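Local coordinates for protein of unknown function with a cupin-like fold (Ralstonia eutropha, PDB 3CJX) that is of unknown function but has a ChrR-like cupin fold and, as in related cupins, may bind a metal ion in its barrel, at residues 55-69 against 85-99. Residues are numbered along the deposited sequence; the frame is centred on the assembly and turned at random.
Sequences TLPLHFHTGTVHMYT and TAGCYLYEPGGSIHQ
NE2 of Gln-99 donates to Leu-56 O (2.8 Å), the carbonyl lying in the plane of the amide. The side chain reaches that far with CG anti to the backbone N (chi1 176°) and the chain extended beyond it.

Inside the barrel, Glu-92 crosses His-61 with carboxylate and imidazole planes 78° apart, OE2 of Glu-92 lying at the His-61 ring edge. The firm bond of this carboxylate goes to His-98, whose ND1 lies 2.6 Å from Glu-92 OE2, in the plane of its own ring, on the anti side and tilted somewhat from the carboxylate plane. His-61 itself is held by Asn-120 through ND1, while the CG2 methyl of Val-65 sits over one ring face and the His-59 carbonyl lies against the opposite one.

Antiparallel pairing continues with strand 58-61 against Ile-97 and His-98, and strand 65-69 against 88-92; between them the type II turn at Pro-93 to Ser-96 is tied by Gly-95 N to His-61 O.

On the outer face, His-66 ND1 and Tyr-89 OH share a hydrogen bond of 2.8 Å, the two side chains running alongside each other. Tyr-91 turns its edge toward the His-66 face, planes at 65°, and its OH end meets the CG2 methyl of Thr-64. Beyond the turn, Phe-60 crosses Ile-97 at about a right angle, CD1 to CB 4.2 Å.

A glycerol weakly bound to His-61, probably from the crystallisation liquor, is consistent with a pocket here. His-59 and His-61 form the H-x-H of the first cupin motif, and Gly-87, Pro-93, Gly-95 and His-98 fit the G(X)5PXG(X)2H of the second; these histidine positions bind metal in many cupins, though no metal is modelled here.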
loop_
_atom_site.group_PDB
_atom_site.type_symbol
_atom_site.label_atom_id
_atom_site.label_comp_id
_atom_site.label_asym_id
_atom_site.label_seq_id
_atom_site.Cartn_x
_atom_site.Cartn_y
_atom_site.Cartn_z
ATOM N N THR A 55 0.134 -9.779 11.187
ATOM C CA THR A 55 1.444 -10.246 10.781
ATOM C C THR A 55 1.315 -10.611 9.313
ATOM O O THR A 55 0.760 -11.637 8.969
ATOM C CB THR A 55 1.882 -11.453 11.575
ATOM O OG1 THR A 55 2.130 -11.036 12.910
ATOM C CG2 THR A 55 3.157 -12.033 11.000
ATOM N N LEU A 56 1.787 -9.740 8.447
ATOM C CA LEU A 56 1.694 -9.983 7.015
ATOM C C LEU A 56 2.786 -10.939 6.568
ATOM O O LEU A 56 3.690 -11.262 7.340
ATOM C CB LEU A 56 1.781 -8.662 6.251
ATOM C CG LEU A 56 0.669 -7.671 6.572
ATOM C CD1 LEU A 56 0.981 -6.363 5.875
ATOM C CD2 LEU A 56 -0.700 -8.231 6.186
ATOM N N PRO A 57 2.696 -11.424 5.317
ATOM C CA PRO A 57 3.742 -12.313 4.865
ATOM C C PRO A 57 5.017 -11.531 4.616
ATOM O O PRO A 57 4.995 -10.308 4.633
ATOM C CB PRO A 57 3.176 -12.871 3.549
ATOM C CG PRO A 57 1.762 -12.451 3.498
ATOM C CD PRO A 57 1.682 -11.215 4.266
ATOM N N LEU A 58 6.126 -12.232 4.415
ATOM C CA LEU A 58 7.388 -11.568 4.087
ATOM C C LEU A 58 7.269 -10.918 2.699
ATOM O O LEU A 58 6.835 -11.554 1.753
ATOM C CB LEU A 58 8.573 -12.540 4.089
ATOM C CG LEU A 58 9.242 -13.001 5.383
ATOM C CD1 LEU A 58 10.237 -14.086 5.065
ATOM C CD2 LEU A 58 9.965 -11.883 6.044
ATOM N N HIS A 59 7.649 -9.648 2.602
ATOM C CA HIS A 59 7.604 -8.887 1.344
ATOM C C HIS A 59 8.998 -8.593 0.836
ATOM O O HIS A 59 9.705 -7.812 1.463
ATOM C CB HIS A 59 6.891 -7.524 1.513
ATOM C CG HIS A 59 5.427 -7.615 1.845
ATOM N ND1 HIS A 59 4.546 -8.421 1.153
ATOM C CD2 HIS A 59 4.680 -6.950 2.760
ATOM C CE1 HIS A 59 3.332 -8.285 1.657
ATOM N NE2 HIS A 59 3.386 -7.397 2.633
ATOM N N PHE A 60 9.401 -9.206 -0.277
ATOM C CA PHE A 60 10.670 -8.866 -0.926
ATOM C C PHE A 60 10.389 -7.696 -1.869
ATOM O O PHE A 60 9.540 -7.813 -2.751
ATOM C CB PHE A 60 11.222 -10.047 -1.724
ATOM C CG PHE A 60 12.455 -9.730 -2.494
ATOM C CD1 PHE A 60 13.688 -9.824 -1.897
ATOM C CD2 PHE A 60 12.384 -9.331 -3.811
ATOM C CE1 PHE A 60 14.836 -9.528 -2.594
ATOM C CE2 PHE A 60 13.537 -9.025 -4.516
ATOM C CZ PHE A 60 14.763 -9.133 -3.906
ATOM N N HIS A 61 11.102 -6.582 -1.687
ATOM C CA HIS A 61 10.908 -5.368 -2.512
ATOM C C HIS A 61 11.869 -5.296 -3.686
ATOM O O HIS A 61 13.070 -5.414 -3.501
ATOM C CB HIS A 61 11.097 -4.104 -1.674
ATOM C CG HIS A 61 10.229 -4.063 -0.467
ATOM N ND1 HIS A 61 8.855 -4.014 -0.549
ATOM C CD2 HIS A 61 10.529 -4.093 0.853
ATOM C CE1 HIS A 61 8.345 -4.002 0.671
ATOM N NE2 HIS A 61 9.339 -4.058 1.541
ATOM N N THR A 62 11.342 -5.104 -4.891
ATOM C CA THR A 62 12.190 -4.957 -6.062
ATOM C C THR A 62 12.550 -3.491 -6.330
ATOM O O THR A 62 13.373 -3.204 -7.184
ATOM C CB THR A 62 11.515 -5.522 -7.326
ATOM O OG1 THR A 62 10.297 -4.814 -7.574
ATOM C CG2 THR A 62 11.225 -7.025 -7.177
ATOM N N GLY A 63 11.896 -2.572 -5.625
ATOM C CA GLY A 63 12.147 -1.140 -5.759
ATOM C C GLY A 63 12.037 -0.506 -4.385
ATOM O O GLY A 63 11.741 -1.228 -3.406
ATOM N N THR A 64 12.243 0.815 -4.291
ATOM C CA THR A 64 12.240 1.487 -2.984
ATOM C C THR A 64 10.869 1.608 -2.343
ATOM O O THR A 64 9.860 1.504 -3.017
ATOM C CB THR A 64 12.835 2.921 -3.035
ATOM O OG1 THR A 64 11.990 3.771 -3.811
ATOM C CG2 THR A 64 14.266 2.923 -3.602
ATOM N N VAL A 65 10.855 1.776 -1.026
ATOM C CA VAL A 65 9.618 2.034 -0.268
ATOM C C VAL A 65 9.844 3.217 0.648
ATOM O O VAL A 65 10.796 3.226 1.433
ATOM C CB VAL A 65 9.174 0.894 0.655
ATOM C CG1 VAL A 65 7.921 1.307 1.394
ATOM C CG2 VAL A 65 8.921 -0.397 -0.119
ATOM N N HIS A 66 8.988 4.223 0.501
ATOM C CA HIS A 66 8.965 5.417 1.360
ATOM C C HIS A 66 7.683 5.341 2.175
ATOM O O HIS A 66 6.590 5.317 1.628
ATOM C CB HIS A 66 8.951 6.696 0.547
ATOM C CG HIS A 66 10.199 6.932 -0.223
ATOM N ND1 HIS A 66 11.262 7.631 0.298
ATOM C CD2 HIS A 66 10.549 6.594 -1.484
ATOM C CE1 HIS A 66 12.227 7.694 -0.603
ATOM N NE2 HIS A 66 11.815 7.080 -1.697
HETATM N N MSE A 67 7.817 5.311 3.486
HETATM C CA MSE A 67 6.640 5.157 4.328
HETATM C C MSE A 67 6.631 6.073 5.531
HETATM O O MSE A 67 7.625 6.188 6.239
HETATM C CB MSE A 67 6.515 3.700 4.750
HETATM C CG MSE A 67 5.455 3.421 5.785
HETATM SE SE MSE A 67 4.573 1.749 5.433
HETATM C CE MSE A 67 6.144 0.780 4.745
ATOM N N TYR A 68 5.475 6.711 5.724
ATOM C CA TYR A 68 5.247 7.608 6.821
ATOM C C TYR A 68 4.060 7.124 7.625
ATOM O O TYR A 68 2.952 6.939 7.087
ATOM C CB TYR A 68 4.969 9.017 6.310
ATOM C CG TYR A 68 4.775 10.058 7.401
ATOM C CD1 TYR A 68 5.871 10.662 8.011
ATOM C CD2 TYR A 68 3.502 10.458 7.787
ATOM C CE1 TYR A 68 5.707 11.624 8.983
ATOM C CE2 TYR A 68 3.320 11.421 8.758
ATOM C CZ TYR A 68 4.422 11.995 9.364
ATOM O OH TYR A 68 4.248 12.954 10.331
ATOM N N THR A 69 4.307 6.943 8.917
ATOM C CA THR A 69 3.280 6.518 9.839
ATOM C C THR A 69 2.605 7.733 10.429
ATOM O O THR A 69 3.237 8.541 11.104
ATOM C CB THR A 69 3.873 5.709 10.962
ATOM O OG1 THR A 69 4.557 4.587 10.404
ATOM C CG2 THR A 69 2.778 5.239 11.919
ATOM N N THR A 85 5.990 4.703 14.897
ATOM C CA THR A 85 4.824 5.334 15.517
ATOM C C THR A 85 4.580 6.693 14.880
ATOM O O THR A 85 5.217 7.008 13.901
ATOM C CB THR A 85 4.994 5.404 17.055
ATOM O OG1 THR A 85 6.316 5.834 17.383
ATOM C CG2 THR A 85 4.817 4.047 17.664
ATOM N N ALA A 86 3.644 7.473 15.406
ATOM C CA ALA A 86 3.278 8.790 14.854
ATOM C C ALA A 86 4.463 9.677 14.494
ATOM O O ALA A 86 5.345 9.925 15.306
ATOM C CB ALA A 86 2.366 9.520 15.842
ATOM N N GLY A 87 4.489 10.151 13.259
ATOM C CA GLY A 87 5.565 11.010 12.796
ATOM C C GLY A 87 6.813 10.281 12.342
ATOM O O GLY A 87 7.808 10.936 12.018
ATOM N N CYS A 88 6.788 8.947 12.305
ATOM C CA CYS A 88 7.969 8.207 11.854
ATOM C C CYS A 88 8.023 7.987 10.342
ATOM O O CYS A 88 7.016 7.712 9.699
ATOM C CB CYS A 88 8.059 6.857 12.556
ATOM S SG CYS A 88 8.342 7.007 14.347
ATOM N N TYR A 89 9.208 8.121 9.789
ATOM C CA TYR A 89 9.449 7.851 8.382
ATOM C C TYR A 89 10.446 6.695 8.269
ATOM O O TYR A 89 11.306 6.502 9.118
ATOM C CB TYR A 89 9.974 9.094 7.673
ATOM C CG TYR A 89 10.645 8.823 6.354
ATOM C CD1 TYR A 89 9.915 8.701 5.188
ATOM C CD2 TYR A 89 12.024 8.714 6.273
ATOM C CE1 TYR A 89 10.537 8.461 3.988
ATOM C CE2 TYR A 89 12.654 8.483 5.075
ATOM C CZ TYR A 89 11.910 8.357 3.943
ATOM O OH TYR A 89 12.557 8.105 2.787
ATOM N N LEU A 90 10.286 5.916 7.216
ATOM C CA LEU A 90 11.158 4.797 6.903
ATOM C C LEU A 90 11.461 4.755 5.416
ATOM O O LEU A 90 10.559 4.837 4.601
ATOM C CB LEU A 90 10.460 3.481 7.251
ATOM C CG LEU A 90 11.184 2.219 6.790
ATOM C CD1 LEU A 90 12.408 2.023 7.667
ATOM C CD2 LEU A 90 10.255 1.029 6.853
ATOM N N TYR A 91 12.732 4.611 5.083
ATOM C CA TYR A 91 13.164 4.376 3.712
ATOM C C TYR A 91 13.616 2.932 3.691
ATOM O O TYR A 91 14.429 2.527 4.522
ATOM C CB TYR A 91 14.326 5.260 3.315
ATOM C CG TYR A 91 15.033 4.793 2.061
ATOM C CD1 TYR A 91 14.612 5.202 0.804
ATOM C CD2 TYR A 91 16.135 3.955 2.140
ATOM C CE1 TYR A 91 15.270 4.777 -0.348
ATOM C CE2 TYR A 91 16.793 3.520 1.002
ATOM C CZ TYR A 91 16.363 3.932 -0.247
ATOM O OH TYR A 91 17.053 3.486 -1.374
ATOM N N GLU A 92 13.084 2.149 2.763
ATOM C CA GLU A 92 13.472 0.750 2.631
ATOM C C GLU A 92 14.010 0.598 1.192
ATOM O O GLU A 92 13.312 0.932 0.236
ATOM C CB GLU A 92 12.238 -0.112 2.824
ATOM C CG GLU A 92 12.425 -1.329 3.701
ATOM C CD GLU A 92 11.194 -2.255 3.638
ATOM O OE1 GLU A 92 10.090 -1.743 3.290
ATOM O OE2 GLU A 92 11.322 -3.482 3.923
ATOM N N PRO A 93 15.254 0.147 1.027
ATOM C CA PRO A 93 15.708 0.053 -0.359
ATOM C C PRO A 93 15.216 -1.195 -1.069
ATOM O O PRO A 93 14.649 -2.095 -0.450
ATOM C CB PRO A 93 17.232 -0.003 -0.215
ATOM C CG PRO A 93 17.454 -0.659 1.089
ATOM C CD PRO A 93 16.303 -0.259 1.978
ATOM N N GLY A 94 15.431 -1.228 -2.376
ATOM C CA GLY A 94 15.139 -2.405 -3.167
ATOM C C GLY A 94 16.124 -3.474 -2.711
ATOM O O GLY A 94 17.238 -3.161 -2.273
ATOM N N GLY A 95 15.682 -4.728 -2.771
ATOM C CA GLY A 95 16.476 -5.877 -2.390
ATOM C C GLY A 95 16.256 -6.290 -0.951
ATOM O O GLY A 95 16.775 -7.321 -0.523
ATOM N N SER A 96 15.483 -5.506 -0.201
ATOM C CA SER A 96 15.212 -5.839 1.175
ATOM C C SER A 96 13.984 -6.747 1.297
ATOM O O SER A 96 13.139 -6.806 0.407
ATOM C CB SER A 96 15.058 -4.570 2.017
ATOM O OG SER A 96 13.919 -3.806 1.655
ATOM N N ILE A 97 13.939 -7.486 2.400
ATOM C CA ILE A 97 12.847 -8.384 2.695
ATOM C C ILE A 97 12.569 -8.289 4.196
ATOM O O ILE A 97 13.444 -8.553 5.003
ATOM C CB ILE A 97 13.169 -9.838 2.244
ATOM C CG1 ILE A 97 12.021 -10.789 2.609
ATOM C CG2 ILE A 97 14.489 -10.302 2.839
ATOM C CD1 ILE A 97 12.183 -12.187 2.009
ATOM N N HIS A 98 11.368 -7.861 4.565
ATOM C CA HIS A 98 10.982 -7.767 5.971
ATOM C C HIS A 98 9.538 -8.192 6.116
ATOM O O HIS A 98 8.849 -8.385 5.125
ATOM C CB HIS A 98 11.160 -6.343 6.515
ATOM C CG HIS A 98 12.553 -5.819 6.387
ATOM N ND1 HIS A 98 12.887 -4.798 5.523
ATOM C CD2 HIS A 98 13.710 -6.218 6.965
ATOM C CE1 HIS A 98 14.186 -4.570 5.595
ATOM N NE2 HIS A 98 14.709 -5.421 6.459
ATOM N N GLN A 99 9.092 -8.313 7.364
ATOM C CA GLN A 99 7.733 -8.738 7.696
ATOM C C GLN A 99 7.008 -7.739 8.606
ATOM O O GLN A 99 7.379 -7.559 9.762
ATOM C CB GLN A 99 7.787 -10.101 8.377
ATOM C CG GLN A 99 6.441 -10.579 8.843
ATOM C CD GLN A 99 6.457 -11.989 9.335
ATOM O OE1 GLN A 99 7.304 -12.382 10.144
ATOM N NE2 GLN A 99 5.490 -12.768 8.869
#